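PDB 2WSM: hydrogenase expression/formation protein (hypb) from Archaeoglobus fulgidus, which probably acts as a nickel-binding GTPase in hydrogenase maturation, forming dimers in a GTP-dependent manner. Local coordinates for residues A[46-51]-A[73-78]; A[86-91]-A[96-101]; A[148-153]-A[182-187]; A[176-181]-A[188-193]. All blocks are in the same frame, centred on the assembly; numbering follows the deposited sequence.

Contact 1 (A[46-51]-A[73-78])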
loop_
_atom_site.group_PDB
_atom_site.type_symbol
_atom_site.label_atom_id
_atom_site.label_comp_id
_atom_site.label_asym_id
_atom_site.label_seq_id
_atom_site.Cartn_x
_atom_site.Cartn_y
_atom_site.Cartn_z
ATOM N N LEU A 46 -11.262 17.459 -8.468
ATOM C CA LEU A 46 -10.621 18.468 -7.630
ATOM C C LEU A 46 -9.506 19.180 -8.391
ATOM O O LEU A 46 -9.338 20.395 -8.270
ATOM C CB LEU A 46 -10.067 17.856 -6.344
ATOM C CG LEU A 46 -9.366 18.853 -5.413
ATOM C CD1 LEU A 46 -10.344 19.914 -4.912
ATOM C CD2 LEU A 46 -8.710 18.138 -4.247
ATOM N N ILE A 47 -8.752 18.424 -9.186
ATOM C CA ILE A 47 -7.658 18.997 -9.961
ATOM C C ILE A 47 -8.178 19.939 -11.055
ATOM O O ILE A 47 -7.660 21.040 -11.238
ATOM C CB ILE A 47 -6.763 17.902 -10.570
ATOM C CG1 ILE A 47 -5.924 17.238 -9.475
ATOM C CG2 ILE A 47 -5.851 18.486 -11.656
ATOM C CD1 ILE A 47 -5.135 16.007 -9.960
ATOM N N GLU A 48 -9.213 19.512 -11.765
ATOM C CA GLU A 48 -9.827 20.364 -12.778
ATOM C C GLU A 48 -10.370 21.637 -12.143
ATOM O O GLU A 48 -10.013 22.741 -12.552
ATOM C CB GLU A 48 -10.945 19.614 -13.502
ATOM C CG GLU A 48 -10.473 18.337 -14.187
ATOM C CD GLU A 48 -11.601 17.362 -14.475
ATOM O OE1 GLU A 48 -12.633 17.426 -13.773
ATOM O OE2 GLU A 48 -11.446 16.522 -15.391
ATOM N N ARG A 49 -11.234 21.478 -11.141
ATOM C CA ARG A 49 -11.822 22.623 -10.453
ATOM C C ARG A 49 -10.743 23.596 -9.984
ATOM O O ARG A 49 -10.915 24.804 -10.058
ATOM C CB ARG A 49 -12.695 22.168 -9.277
ATOM C CG ARG A 49 -13.935 21.365 -9.680
ATOM C CD ARG A 49 -14.981 22.244 -10.376
ATOM N NE ARG A 49 -15.110 23.532 -9.705
ATOM C CZ ARG A 49 -15.961 23.781 -8.716
ATOM N NH1 ARG A 49 -16.783 22.833 -8.296
ATOM N NH2 ARG A 49 -15.994 24.985 -8.156
ATOM N N THR A 50 -9.622 23.066 -9.516
ATOM C CA THR A 50 -8.506 23.905 -9.097
ATOM C C THR A 50 -7.959 24.709 -10.270
ATOM O O THR A 50 -7.725 25.912 -10.170
ATOM C CB THR A 50 -7.355 23.056 -8.551
ATOM O OG1 THR A 50 -7.793 22.342 -7.392
ATOM C CG2 THR A 50 -6.159 23.933 -8.204
ATOM N N ILE A 51 -7.730 24.015 -11.377
ATOM C CA ILE A 51 -7.216 24.635 -12.581
ATOM C C ILE A 51 -8.156 25.751 -13.032
ATOM O O ILE A 51 -7.713 26.828 -13.434
ATOM C CB ILE A 51 -7.026 23.577 -13.685
ATOM C CG1 ILE A 51 -5.881 22.636 -13.294
ATOM C CG2 ILE A 51 -6.755 24.232 -15.034
ATOM C CD1 ILE A 51 -5.863 21.351 -14.068
ATOM N N TYR A 73 -9.472 14.262 -19.999
ATOM C CA TYR A 73 -8.213 14.742 -20.556
ATOM C C TYR A 73 -8.411 16.014 -21.374
ATOM O O TYR A 73 -7.616 16.951 -21.290
ATOM C CB TYR A 73 -7.508 13.664 -21.378
ATOM C CG TYR A 73 -6.552 12.856 -20.545
ATOM C CD1 TYR A 73 -5.345 13.396 -20.127
ATOM C CD2 TYR A 73 -6.864 11.563 -20.157
ATOM C CE1 TYR A 73 -4.470 12.663 -19.350
ATOM C CE2 TYR A 73 -5.998 10.824 -19.392
ATOM C CZ TYR A 73 -4.805 11.375 -18.986
ATOM O OH TYR A 73 -3.947 10.630 -18.213
ATOM N N GLU A 74 -9.482 16.043 -22.156
ATOM C CA GLU A 74 -9.843 17.245 -22.883
ATOM C C GLU A 74 -10.093 18.372 -21.901
ATOM O O GLU A 74 -9.634 19.494 -22.094
ATOM C CB GLU A 74 -11.099 17.007 -23.717
ATOM C CG GLU A 74 -11.398 18.126 -24.690
ATOM C CD GLU A 74 -12.279 17.673 -25.835
ATOM O OE1 GLU A 74 -13.339 17.060 -25.571
ATOM O OE2 GLU A 74 -11.909 17.930 -27.000
ATOM N N ARG A 75 -10.812 18.068 -20.829
ATOM C CA ARG A 75 -11.201 19.110 -19.893
ATOM C C ARG A 75 -9.987 19.786 -19.251
ATOM O O ARG A 75 -9.950 21.011 -19.122
ATOM C CB ARG A 75 -12.159 18.568 -18.833
ATOM C CG ARG A 75 -12.818 19.654 -18.003
ATOM C CD ARG A 75 -13.853 19.072 -17.059
ATOM N NE ARG A 75 -14.118 19.955 -15.924
ATOM C CZ ARG A 75 -14.954 19.663 -14.932
ATOM N NH1 ARG A 75 -15.614 18.512 -14.936
ATOM N NH2 ARG A 75 -15.134 20.524 -13.939
ATOM N N VAL A 76 -8.992 18.992 -18.863
ATOM C CA VAL A 76 -7.805 19.550 -18.222
ATOM C C VAL A 76 -6.909 20.262 -19.229
ATOM O O VAL A 76 -6.362 21.325 -18.937
ATOM C CB VAL A 76 -6.982 18.481 -17.466
ATOM C CG1 VAL A 76 -7.844 17.765 -16.445
ATOM C CG2 VAL A 76 -6.354 17.490 -18.435
ATOM N N ARG A 77 -6.771 19.676 -20.413
ATOM C CA ARG A 77 -5.910 20.236 -21.448
ATOM C C ARG A 77 -6.524 21.487 -22.075
ATOM O O ARG A 77 -5.821 22.322 -22.645
ATOM C CB ARG A 77 -5.623 19.184 -22.521
ATOM C CG ARG A 77 -4.540 18.194 -22.128
ATOM C CD ARG A 77 -4.648 16.897 -22.906
ATOM N NE ARG A 77 -3.766 15.871 -22.354
ATOM C CZ ARG A 77 -3.868 14.569 -22.615
ATOM N NH1 ARG A 77 -4.821 14.122 -23.423
ATOM N NH2 ARG A 77 -3.017 13.712 -22.062
ATOM N N ARG A 78 -7.839 21.615 -21.947
ATOM C CA ARG A 78 -8.571 22.708 -22.564
ATOM C C ARG A 78 -8.079 24.075 -22.102
ATOM O O ARG A 78 -8.181 25.059 -22.838
ATOM C CB ARG A 78 -10.060 22.561 -22.266
ATOM C CG ARG A 78 -10.924 23.708 -22.755
ATOM C CD ARG A 78 -12.336 23.517 -22.254
ATOM N NE ARG A 78 -12.715 22.110 -22.324
ATOM C CZ ARG A 78 -13.781 21.593 -21.727
ATOM N NH1 ARG A 78 -14.577 22.375 -21.010
ATOM N NH2 ARG A 78 -14.049 20.298 -21.845
#
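Glu48 and Arg75 cross at about a right angle, with the carboxylate over one face of the guanidinium and the two planes only 25° apart. Glu48 OE1 stands 3.3 Å from that plane and 3.4 Å from Arg75 NH1. No N-H points at the oxygen, which makes this a salt bridge of charge alone. Arg75 arrives there on an extended chain whose CG is anti to the backbone N (chi1 -168°). At the guanidinium edge, Arg49 CD approaches Arg75 NH2 to 4.0 Å. Nearer the backbone, Glu48 CG rests on Val76 CG1 at 3.5 Å, beside the closest backbone approach, 5.9 Å between the CA atoms of Glu48 and Val76. Arg75 NE also bridges to Glu52, and with an alanine here both glutamates would probably lose a positive partner and a gap would open over the Glu48 carboxylate. The axes of 46-51 and 73-77 come within 10.0 Å at 26°, nearly parallel, as expected of neighbouring helices from successive beta-alpha-beta crossovers. Helix 43-54 starts within a probable Walker A P-loop, which the Glu48 side chain touches, consistent with the nucleotide-binding core of a SIMIBI-class P-loop GTPase.

Contact 2 (A[86-91]-A[96-101])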
loop_
_atom_site.group_PDB
_atom_site.type_symbol
_atom_site.label_atom_id
_atom_site.label_comp_id
_atom_site.label_asym_id
_atom_site.label_seq_id
_atom_site.Cartn_x
_atom_site.Cartn_y
_atom_site.Cartn_z
ATOM N N ILE A 86 0.470 9.337 -16.645
ATOM C CA ILE A 86 1.665 8.634 -16.219
ATOM C C ILE A 86 1.430 7.164 -16.495
ATOM O O ILE A 86 0.385 6.625 -16.128
ATOM C CB ILE A 86 1.925 8.824 -14.717
ATOM C CG1 ILE A 86 2.105 10.307 -14.394
ATOM C CG2 ILE A 86 3.152 8.020 -14.272
ATOM C CD1 ILE A 86 1.668 10.673 -12.999
ATOM N N SER A 87 2.380 6.518 -17.160
ATOM C CA SER A 87 2.297 5.072 -17.357
ATOM C C SER A 87 2.814 4.381 -16.106
ATOM O O SER A 87 3.985 4.518 -15.761
ATOM C CB SER A 87 3.114 4.636 -18.570
ATOM O OG SER A 87 3.050 5.620 -19.584
ATOM N N THR A 88 1.935 3.654 -15.425
ATOM C CA THR A 88 2.293 2.992 -14.167
ATOM C C THR A 88 2.527 1.489 -14.321
ATOM O O THR A 88 2.990 0.816 -13.389
ATOM C CB THR A 88 1.208 3.208 -13.099
ATOM O OG1 THR A 88 -0.071 2.891 -13.654
ATOM C CG2 THR A 88 1.200 4.654 -12.643
ATOM N N GLY A 89 2.194 0.962 -15.493
ATOM C CA GLY A 89 2.416 -0.443 -15.783
ATOM C C GLY A 89 1.764 -1.392 -14.790
ATOM O O GLY A 89 0.537 -1.469 -14.679
ATOM N N LYS A 90 2.600 -2.115 -14.056
ATOM C CA LYS A 90 2.110 -3.159 -13.168
ATOM C C LYS A 90 2.102 -2.740 -11.699
ATOM O O LYS A 90 1.747 -3.534 -10.829
ATOM C CB LYS A 90 2.955 -4.421 -13.341
ATOM C CG LYS A 90 3.168 -4.835 -14.787
ATOM C CD LYS A 90 4.058 -6.070 -14.870
ATOM C CE LYS A 90 4.324 -6.490 -16.310
ATOM N NZ LYS A 90 5.313 -7.606 -16.376
ATOM N N GLU A 91 2.484 -1.495 -11.425
ATOM C CA GLU A 91 2.618 -1.028 -10.048
ATOM C C GLU A 91 1.315 -0.461 -9.460
ATOM O O GLU A 91 0.516 0.166 -10.159
ATOM C CB GLU A 91 3.773 -0.026 -9.929
ATOM C CG GLU A 91 5.135 -0.584 -10.380
ATOM C CD GLU A 91 6.272 0.415 -10.221
ATOM O OE1 GLU A 91 6.439 0.983 -9.116
ATOM O OE2 GLU A 91 7.011 0.633 -11.207
ATOM N N ALA A 96 9.340 7.491 -7.598
ATOM C CA ALA A 96 10.161 8.599 -8.066
ATOM C C ALA A 96 10.623 8.410 -9.517
ATOM O O ALA A 96 10.732 9.375 -10.269
ATOM C CB ALA A 96 11.347 8.812 -7.135
ATOM N N HIS A 97 10.870 7.165 -9.908
ATOM C CA HIS A 97 11.311 6.870 -11.267
ATOM C C HIS A 97 10.283 7.234 -12.330
ATOM O O HIS A 97 10.648 7.681 -13.416
ATOM C CB HIS A 97 11.709 5.400 -11.424
ATOM C CG HIS A 97 12.468 5.120 -12.684
ATOM N ND1 HIS A 97 11.849 4.925 -13.900
ATOM C CD2 HIS A 97 13.799 5.019 -12.919
ATOM C CE1 HIS A 97 12.765 4.709 -14.830
ATOM N NE2 HIS A 97 13.956 4.760 -14.259
ATOM N N MET A 98 9.007 7.038 -12.023
ATOM C CA MET A 98 7.941 7.315 -12.989
ATOM C C MET A 98 7.858 8.782 -13.402
ATOM O O MET A 98 7.346 9.097 -14.473
ATOM C CB MET A 98 6.581 6.888 -12.440
ATOM C CG MET A 98 6.316 5.408 -12.484
ATOM S SD MET A 98 4.755 5.055 -11.665
ATOM C CE MET A 98 4.880 3.280 -11.420
ATOM N N ILE A 99 8.331 9.686 -12.552
ATOM C CA ILE A 99 8.243 11.097 -12.882
ATOM C C ILE A 99 9.609 11.720 -13.114
ATOM O O ILE A 99 9.708 12.866 -13.545
ATOM C CB ILE A 99 7.510 11.907 -11.788
ATOM C CG1 ILE A 99 8.426 12.132 -10.589
ATOM C CG2 ILE A 99 6.188 11.233 -11.400
ATOM C CD1 ILE A 99 7.741 12.852 -9.433
ATOM N N TYR A 100 10.651 10.957 -12.827
ATOM C CA TYR A 100 12.013 11.469 -12.844
ATOM C C TYR A 100 12.356 12.160 -14.161
ATOM O O TYR A 100 12.939 13.236 -14.156
ATOM C CB TYR A 100 12.985 10.333 -12.525
ATOM C CG TYR A 100 14.437 10.641 -12.782
ATOM C CD1 TYR A 100 15.045 11.752 -12.214
ATOM C CD2 TYR A 100 15.211 9.796 -13.571
ATOM C CE1 TYR A 100 16.373 12.027 -12.442
ATOM C CE2 TYR A 100 16.544 10.062 -13.804
ATOM C CZ TYR A 100 17.120 11.177 -13.237
ATOM O OH TYR A 100 18.448 11.440 -13.469
ATOM N N HIS A 101 11.965 11.556 -15.281
ATOM C CA HIS A 101 12.209 12.144 -16.601
ATOM C C HIS A 101 11.078 13.051 -17.069
ATOM O O HIS A 101 11.160 13.639 -18.148
ATOM C CB HIS A 101 12.419 11.056 -17.659
ATOM C CG HIS A 101 13.435 10.028 -17.280
ATOM N ND1 HIS A 101 14.788 10.291 -17.256
ATOM C CD2 HIS A 101 13.298 8.729 -16.923
ATOM C CE1 HIS A 101 15.441 9.202 -16.892
ATOM N NE2 HIS A 101 14.559 8.239 -16.684
#
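Ile86 and Met98 mark the closest backbone approach, their CA atoms 7.2 Å apart, where the irregular chain of 86-91 runs past the weakly bonded helix 96-100 and then folds into a type II' turn from Thr88 to Glu91. The turn is closed by Glu91 N to Thr88 O at 3.1 Å, and Gly89 holds the positive phi that such a turn requires at its second position. One side chain carries the contact: Met98, whose CG stands anti to the carbonyl carbon (chi1 -77°) and whose chain beyond is extended, which lays its successive atoms along Ile86, Ser87, Thr88 and Glu91. At the base, Met98 CB lies 4.0 Å from Ile86 CG2, the two side chains crossing at about a right angle. Met98 CG faces Ser87 O at 4.1 Å, and Met98 SD sits 3.7 Å from Thr88 CG2. The terminal methyl ends beside the turn, with Met98 CE 3.7 Å from Thr88 O.

Glu91 comes from the opposite direction to meet it, and Met98 CE is 3.4 Å from both CD and OE2 of Glu91, with OE1 little farther. Leu94 adds apolar cover to Ile86 and Thr88. Just beyond the turn follows Cys92, disulfide-bonded to Cys122 in a structure of this protein, and Lys90 and Glu91 pack against Glu91 and Lys90 of the second subunit.

Cohesion across the two segments is therefore dispersive, supplied by a flexible thioether; the methyl, mildly polarised by its sulfur, may draw a little extra attraction from the Glu91 carboxylate, but nothing fixes it in direction as a hydrogen bond would.

Contact 3 (A[148-153]-A[182-187])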
loop_
_atom_site.group_PDB
_atom_site.type_symbol
_atom_site.label_atom_id
_atom_site.label_comp_id
_atom_site.label_asym_id
_atom_site.label_seq_id
_atom_site.Cartn_x
_atom_site.Cartn_y
_atom_site.Cartn_z
ATOM N N LYS A 148 -9.491 2.074 8.957
ATOM C CA LYS A 148 -8.954 0.898 8.280
ATOM C C LYS A 148 -7.591 1.154 7.627
ATOM O O LYS A 148 -6.875 0.210 7.324
ATOM C CB LYS A 148 -9.913 0.428 7.184
ATOM C CG LYS A 148 -11.117 -0.368 7.652
ATOM C CD LYS A 148 -11.998 -0.676 6.445
ATOM C CE LYS A 148 -13.102 -1.667 6.770
ATOM N NZ LYS A 148 -14.020 -1.857 5.604
ATOM N N HIS A 149 -7.246 2.418 7.382
ATOM C CA HIS A 149 -6.023 2.740 6.630
ATOM C C HIS A 149 -5.136 3.768 7.322
ATOM O O HIS A 149 -4.901 4.854 6.796
ATOM C CB HIS A 149 -6.373 3.205 5.208
ATOM C CG HIS A 149 -7.130 2.185 4.421
ATOM N ND1 HIS A 149 -8.500 2.217 4.287
ATOM C CD2 HIS A 149 -6.714 1.072 3.771
ATOM C CE1 HIS A 149 -8.894 1.182 3.564
ATOM N NE2 HIS A 149 -7.828 0.469 3.242
ATOM N N PRO A 150 -4.625 3.417 8.503
ATOM C CA PRO A 150 -3.792 4.329 9.291
ATOM C C PRO A 150 -2.512 4.715 8.563
ATOM O O PRO A 150 -2.088 5.860 8.681
ATOM C CB PRO A 150 -3.432 3.501 10.532
ATOM C CG PRO A 150 -4.396 2.368 10.551
ATOM C CD PRO A 150 -4.775 2.100 9.142
ATOM N N GLU A 151 -1.894 3.775 7.851
ATOM C CA GLU A 151 -0.586 4.028 7.252
ATOM C C GLU A 151 -0.615 5.202 6.278
ATOM O O GLU A 151 0.231 6.098 6.346
ATOM C CB GLU A 151 -0.032 2.784 6.542
ATOM C CG GLU A 151 0.320 1.613 7.450
ATOM C CD GLU A 151 -0.737 0.520 7.449
ATOM O OE1 GLU A 151 -0.347 -0.662 7.371
ATOM O OE2 GLU A 151 -1.950 0.832 7.512
ATOM N N ILE A 152 -1.588 5.202 5.370
ATOM C CA ILE A 152 -1.651 6.255 4.378
ATOM C C ILE A 152 -2.117 7.574 4.979
ATOM O O ILE A 152 -1.626 8.638 4.593
ATOM C CB ILE A 152 -2.505 5.872 3.155
ATOM C CG1 ILE A 152 -2.223 6.840 1.999
ATOM C CG2 ILE A 152 -3.983 5.851 3.499
ATOM C CD1 ILE A 152 -2.483 6.248 0.618
ATOM N N PHE A 153 -3.043 7.517 5.935
ATOM C CA PHE A 153 -3.567 8.763 6.505
ATOM C C PHE A 153 -2.530 9.444 7.388
ATOM O O PHE A 153 -2.568 10.652 7.569
ATOM C CB PHE A 153 -4.912 8.561 7.210
ATOM C CG PHE A 153 -6.067 8.425 6.251
ATOM C CD1 PHE A 153 -6.591 7.177 5.938
ATOM C CD2 PHE A 153 -6.594 9.550 5.622
ATOM C CE1 PHE A 153 -7.626 7.051 5.039
ATOM C CE2 PHE A 153 -7.637 9.436 4.715
ATOM C CZ PHE A 153 -8.154 8.189 4.416
ATOM N N LYS A 182 -8.033 12.810 12.686
ATOM C CA LYS A 182 -7.326 13.627 13.665
ATOM C C LYS A 182 -6.605 12.779 14.714
ATOM O O LYS A 182 -5.482 13.089 15.118
ATOM C CB LYS A 182 -8.326 14.564 14.343
ATOM C CG LYS A 182 -7.763 15.392 15.478
ATOM C CD LYS A 182 -8.782 16.443 15.915
ATOM C CE LYS A 182 -9.365 17.156 14.699
ATOM N NZ LYS A 182 -8.294 17.603 13.751
ATOM N N LEU A 183 -7.248 11.705 15.153
ATOM C CA LEU A 183 -6.602 10.789 16.080
ATOM C C LEU A 183 -5.356 10.172 15.444
ATOM O O LEU A 183 -4.300 10.074 16.081
ATOM C CB LEU A 183 -7.564 9.679 16.509
ATOM C CG LEU A 183 -7.024 8.758 17.606
ATOM C CD1 LEU A 183 -6.998 9.498 18.940
ATOM C CD2 LEU A 183 -7.835 7.465 17.710
ATOM N N ILE A 184 -5.497 9.741 14.191
ATOM C CA ILE A 184 -4.409 9.103 13.461
ATOM C C ILE A 184 -3.343 10.124 13.053
ATOM O O ILE A 184 -2.161 9.814 13.039
ATOM C CB ILE A 184 -4.925 8.353 12.194
ATOM C CG1 ILE A 184 -5.951 7.284 12.577
ATOM C CG2 ILE A 184 -3.767 7.705 11.434
ATOM C CD1 ILE A 184 -6.172 6.221 11.505
ATOM N N ASN A 185 -3.760 11.347 12.737
ATOM C CA ASN A 185 -2.829 12.343 12.210
ATOM C C ASN A 185 -3.129 13.726 12.760
ATOM O O ASN A 185 -3.794 14.527 12.107
ATOM C CB ASN A 185 -2.858 12.354 10.672
ATOM C CG ASN A 185 -1.763 13.217 10.065
ATOM O OD1 ASN A 185 -1.290 14.171 10.683
ATOM N ND2 ASN A 185 -1.359 12.885 8.840
ATOM N N PRO A 186 -2.627 14.008 13.970
ATOM C CA PRO A 186 -2.948 15.227 14.717
ATOM C C PRO A 186 -2.482 16.498 14.012
ATOM O O PRO A 186 -3.086 17.551 14.207
ATOM C CB PRO A 186 -2.191 15.037 16.039
ATOM C CG PRO A 186 -1.952 13.573 16.140
ATOM C CD PRO A 186 -1.741 13.115 14.731
ATOM N N ARG A 187 -1.439 16.402 13.194
ATOM C CA ARG A 187 -0.877 17.588 12.545
ATOM C C ARG A 187 -1.570 18.002 11.238
ATOM O O ARG A 187 -1.480 19.159 10.826
ATOM C CB ARG A 187 0.631 17.416 12.331
ATOM C CG ARG A 187 1.407 17.315 13.640
ATOM C CD ARG A 187 2.886 17.006 13.439
ATOM N NE ARG A 187 3.442 16.315 14.605
ATOM C CZ ARG A 187 3.734 16.908 15.762
ATOM N NH1 ARG A 187 3.531 18.211 15.912
ATOM N NH2 ARG A 187 4.228 16.199 16.773
#
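The Asn185 amide and the Phe153 carbonyl stand at about a right angle, yet Phe153 O lies in the amide plane and Asn185 ND2 in the carbonyl plane. The bond is short, 2.8 Å from Asn185 ND2 to Phe153 O, and almost perfectly straight at 178°. With CG anti to the backbone N (chi1 -171°), the amide leaves the end of helix 174-184 and reaches helix 150-154. The Phe153 ring has His149 C at its edge, in plane, and packs on Val135 and Val137 of the central sheet. Phe153 meets 182-187 through CB, 4.5 Å from Ile184 CG2. Ile184 spreads both branches over Pro150: CG2 is 3.7 Å from Pro150 O, and CD1 is 4.0 Å from Pro150 CB. Pro150 in turn packs on Pro150 of the second subunit.

Asn185 ND2 also donates to Ala156 O, and OD1 takes weak bonds from the backbone N of Arg187 and Ala188. A leucine in its place would probably leave Phe153 O and Ala156 O without this donor and free the turn after Asn185. Chemically, one buried amide thus satisfies two carbonyls near the end of helix 150-154, with aliphatic contacts of Ile184 beside it.

Contact 4 (A[176-181]-A[188-193])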
loop_
_atom_site.group_PDB
_atom_site.type_symbol
_atom_site.label_atom_id
_atom_site.label_comp_id
_atom_site.label_asym_id
_atom_site.label_seq_id
_atom_site.Cartn_x
_atom_site.Cartn_y
_atom_site.Cartn_z
ATOM N N LYS A 176 -17.294 11.213 12.481
ATOM C CA LYS A 176 -16.449 10.087 12.869
ATOM C C LYS A 176 -15.216 9.988 11.962
ATOM O O LYS A 176 -14.111 9.681 12.418
ATOM C CB LYS A 176 -17.242 8.787 12.790
ATOM C CG LYS A 176 -16.405 7.554 12.988
ATOM C CD LYS A 176 -17.127 6.303 12.519
ATOM C CE LYS A 176 -16.146 5.150 12.383
ATOM N NZ LYS A 176 -15.275 5.033 13.599
ATOM N N MET A 177 -15.411 10.243 10.671
ATOM C CA MET A 177 -14.308 10.190 9.725
ATOM C C MET A 177 -13.291 11.269 10.094
ATOM O O MET A 177 -12.090 11.017 10.145
ATOM C CB MET A 177 -14.813 10.355 8.286
ATOM C CG MET A 177 -15.735 9.239 7.847
ATOM S SD MET A 177 -16.389 9.404 6.174
ATOM C CE MET A 177 -14.931 9.060 5.189
ATOM N N LYS A 178 -13.794 12.462 10.382
ATOM C CA LYS A 178 -12.951 13.574 10.800
ATOM C C LYS A 178 -12.152 13.237 12.058
ATOM O O LYS A 178 -10.935 13.446 12.098
ATOM C CB LYS A 178 -13.805 14.823 11.033
ATOM C CG LYS A 178 -13.011 16.074 11.353
ATOM C CD LYS A 178 -13.914 17.307 11.357
ATOM C CE LYS A 178 -13.168 18.567 11.803
ATOM N NZ LYS A 178 -12.154 19.053 10.811
ATOM N N ALA A 179 -12.839 12.713 13.075
ATOM C CA ALA A 179 -12.217 12.382 14.357
ATOM C C ALA A 179 -11.172 11.267 14.242
ATOM O O ALA A 179 -10.125 11.324 14.882
ATOM C CB ALA A 179 -13.290 12.010 15.394
ATOM N N ASP A 180 -11.459 10.251 13.434
ATOM C CA ASP A 180 -10.493 9.177 13.205
ATOM C C ASP A 180 -9.248 9.726 12.501
ATOM O O ASP A 180 -8.127 9.332 12.800
ATOM C CB ASP A 180 -11.114 8.044 12.386
ATOM C CG ASP A 180 -12.232 7.326 13.128
ATOM O OD1 ASP A 180 -12.312 7.457 14.359
ATOM O OD2 ASP A 180 -13.037 6.623 12.483
ATOM N N ALA A 181 -9.457 10.657 11.579
ATOM C CA ALA A 181 -8.363 11.287 10.846
ATOM C C ALA A 181 -7.428 12.061 11.771
ATOM O O ALA A 181 -6.205 11.979 11.658
ATOM C CB ALA A 181 -8.926 12.210 9.771
ATOM N N ALA A 188 -2.261 17.064 10.593
ATOM C CA ALA A 188 -2.854 17.322 9.276
ATOM C C ALA A 188 -4.025 18.282 9.317
ATOM O O ALA A 188 -4.888 18.172 10.181
ATOM C CB ALA A 188 -3.294 16.016 8.626
ATOM N N LYS A 189 -4.067 19.212 8.367
ATOM C CA LYS A 189 -5.278 19.980 8.143
ATOM C C LYS A 189 -6.338 19.009 7.636
ATOM O O LYS A 189 -6.017 18.014 6.984
ATOM C CB LYS A 189 -5.050 21.090 7.108
ATOM C CG LYS A 189 -3.874 22.019 7.403
ATOM C CD LYS A 189 -3.791 23.150 6.375
ATOM C CE LYS A 189 -2.426 23.837 6.391
ATOM N NZ LYS A 189 -2.257 24.795 7.524
ATOM N N ILE A 190 -7.596 19.294 7.936
ATOM C CA ILE A 190 -8.692 18.449 7.492
ATOM C C ILE A 190 -9.782 19.317 6.887
ATOM O O ILE A 190 -10.248 20.269 7.505
ATOM C CB ILE A 190 -9.274 17.610 8.654
ATOM C CG1 ILE A 190 -8.196 16.695 9.239
ATOM C CG2 ILE A 190 -10.447 16.787 8.182
ATOM C CD1 ILE A 190 -8.684 15.810 10.372
ATOM N N ILE A 191 -10.184 18.992 5.668
ATOM C CA ILE A 191 -11.222 19.758 5.004
ATOM C C ILE A 191 -12.404 18.865 4.677
ATOM O O ILE A 191 -12.239 17.781 4.131
ATOM C CB ILE A 191 -10.693 20.400 3.707
ATOM C CG1 ILE A 191 -9.572 21.392 4.023
ATOM C CG2 ILE A 191 -11.823 21.083 2.961
ATOM C CD1 ILE A 191 -8.802 21.875 2.801
ATOM N N GLU A 192 -13.598 19.318 5.029
ATOM C CA GLU A 192 -14.815 18.630 4.637
ATOM C C GLU A 192 -15.299 19.264 3.348
ATOM O O GLU A 192 -15.570 20.463 3.301
ATOM C CB GLU A 192 -15.875 18.765 5.721
ATOM C CG GLU A 192 -15.419 18.300 7.092
ATOM C CD GLU A 192 -16.383 18.731 8.175
ATOM O OE1 GLU A 192 -17.592 18.426 8.052
ATOM O OE2 GLU A 192 -15.932 19.389 9.139
ATOM N N MET A 193 -15.407 18.467 2.295
ATOM C CA MET A 193 -15.571 19.052 0.972
ATOM C C MET A 193 -16.732 18.471 0.194
ATOM O O MET A 193 -17.002 17.272 0.249
ATOM C CB MET A 193 -14.272 18.912 0.169
ATOM C CG MET A 193 -14.314 19.536 -1.230
ATOM S SD MET A 193 -12.793 19.258 -2.171
ATOM C CE MET A 193 -11.678 20.407 -1.372
#
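Lys178 meets Ile190 because its CG stands anti to the backbone N (chi1 -175°), carrying the chain off the helix toward the strand, and because the last bond then bends (chi4 70°). This bend folds the ammonium back over the isoleucine, placing Lys178 NZ 3.9 Å from Ile190 CG2, with Lys178 CG 4.1 Å from the same methyl. The two side chains cross at a slant. Ile190 puts its other branch, anti to the carbonyl carbon, against the helix: CD1 touches Ala181 CB at 3.7 Å and the backbone Lys178 O at an equal distance. The small alanine lets the isoleucine tip settle close to the helix backbone.

Glu192 crosses Lys178 at about a right angle, its extended chain bringing OE2 to 3.7 Å from Lys178 CD. Its charge is less directly engaged, since Lys178 NZ and Glu192 OE2 remain 4.1 Å apart, too far for a salt bridge; attraction between them is likely but not directional. On another side of the helix, Lys176 NZ forms a salt bridge with Asp180 OD2, on its syn lone pair, at 3.0 Å and bridges to Glu147 as well, linking this helix to helix 145-148.

Helix segment 176-181 runs at 169° to strand 189-192, nearly antiparallel, as the connection of a beta-alpha-beta crossover from strand 158-162 to 189-192. Lys178 and Ala181 also rest on Ile161 and Ile159 of the adjoining strand, respectively. Lys189 and Ile191 turn away from this helix and meet helix 201-212, so strand 189-192, at the border of the sheet within this chain, is sandwiched between helix 174-184 and helix 201-212.

How the contacts relate
From the N terminus, contact 1 comes first, closing a loop through strand 60-64 and pairing helices 43-54 and 70-77. Contact 2 follows in series, a short closure after strand 82-85. Contacts 3 and 4 come later and cross, their segments alternating along the chain. Contact 3 closes a loop that runs through strand 158-162 and ties helix 150-154 to the end of helix 174-184; contact 4 closes the short link from that helix to edge strand 189-192. Their centres are 9 Å apart, and Lys182 N touches Ile190 CD1 at 3.8 Å. Contact 4 also reaches contact 1 where Leu46 CD1 meets Met193 SD at 3.7 Å. Contacts 2 and 3 both border the second subunit.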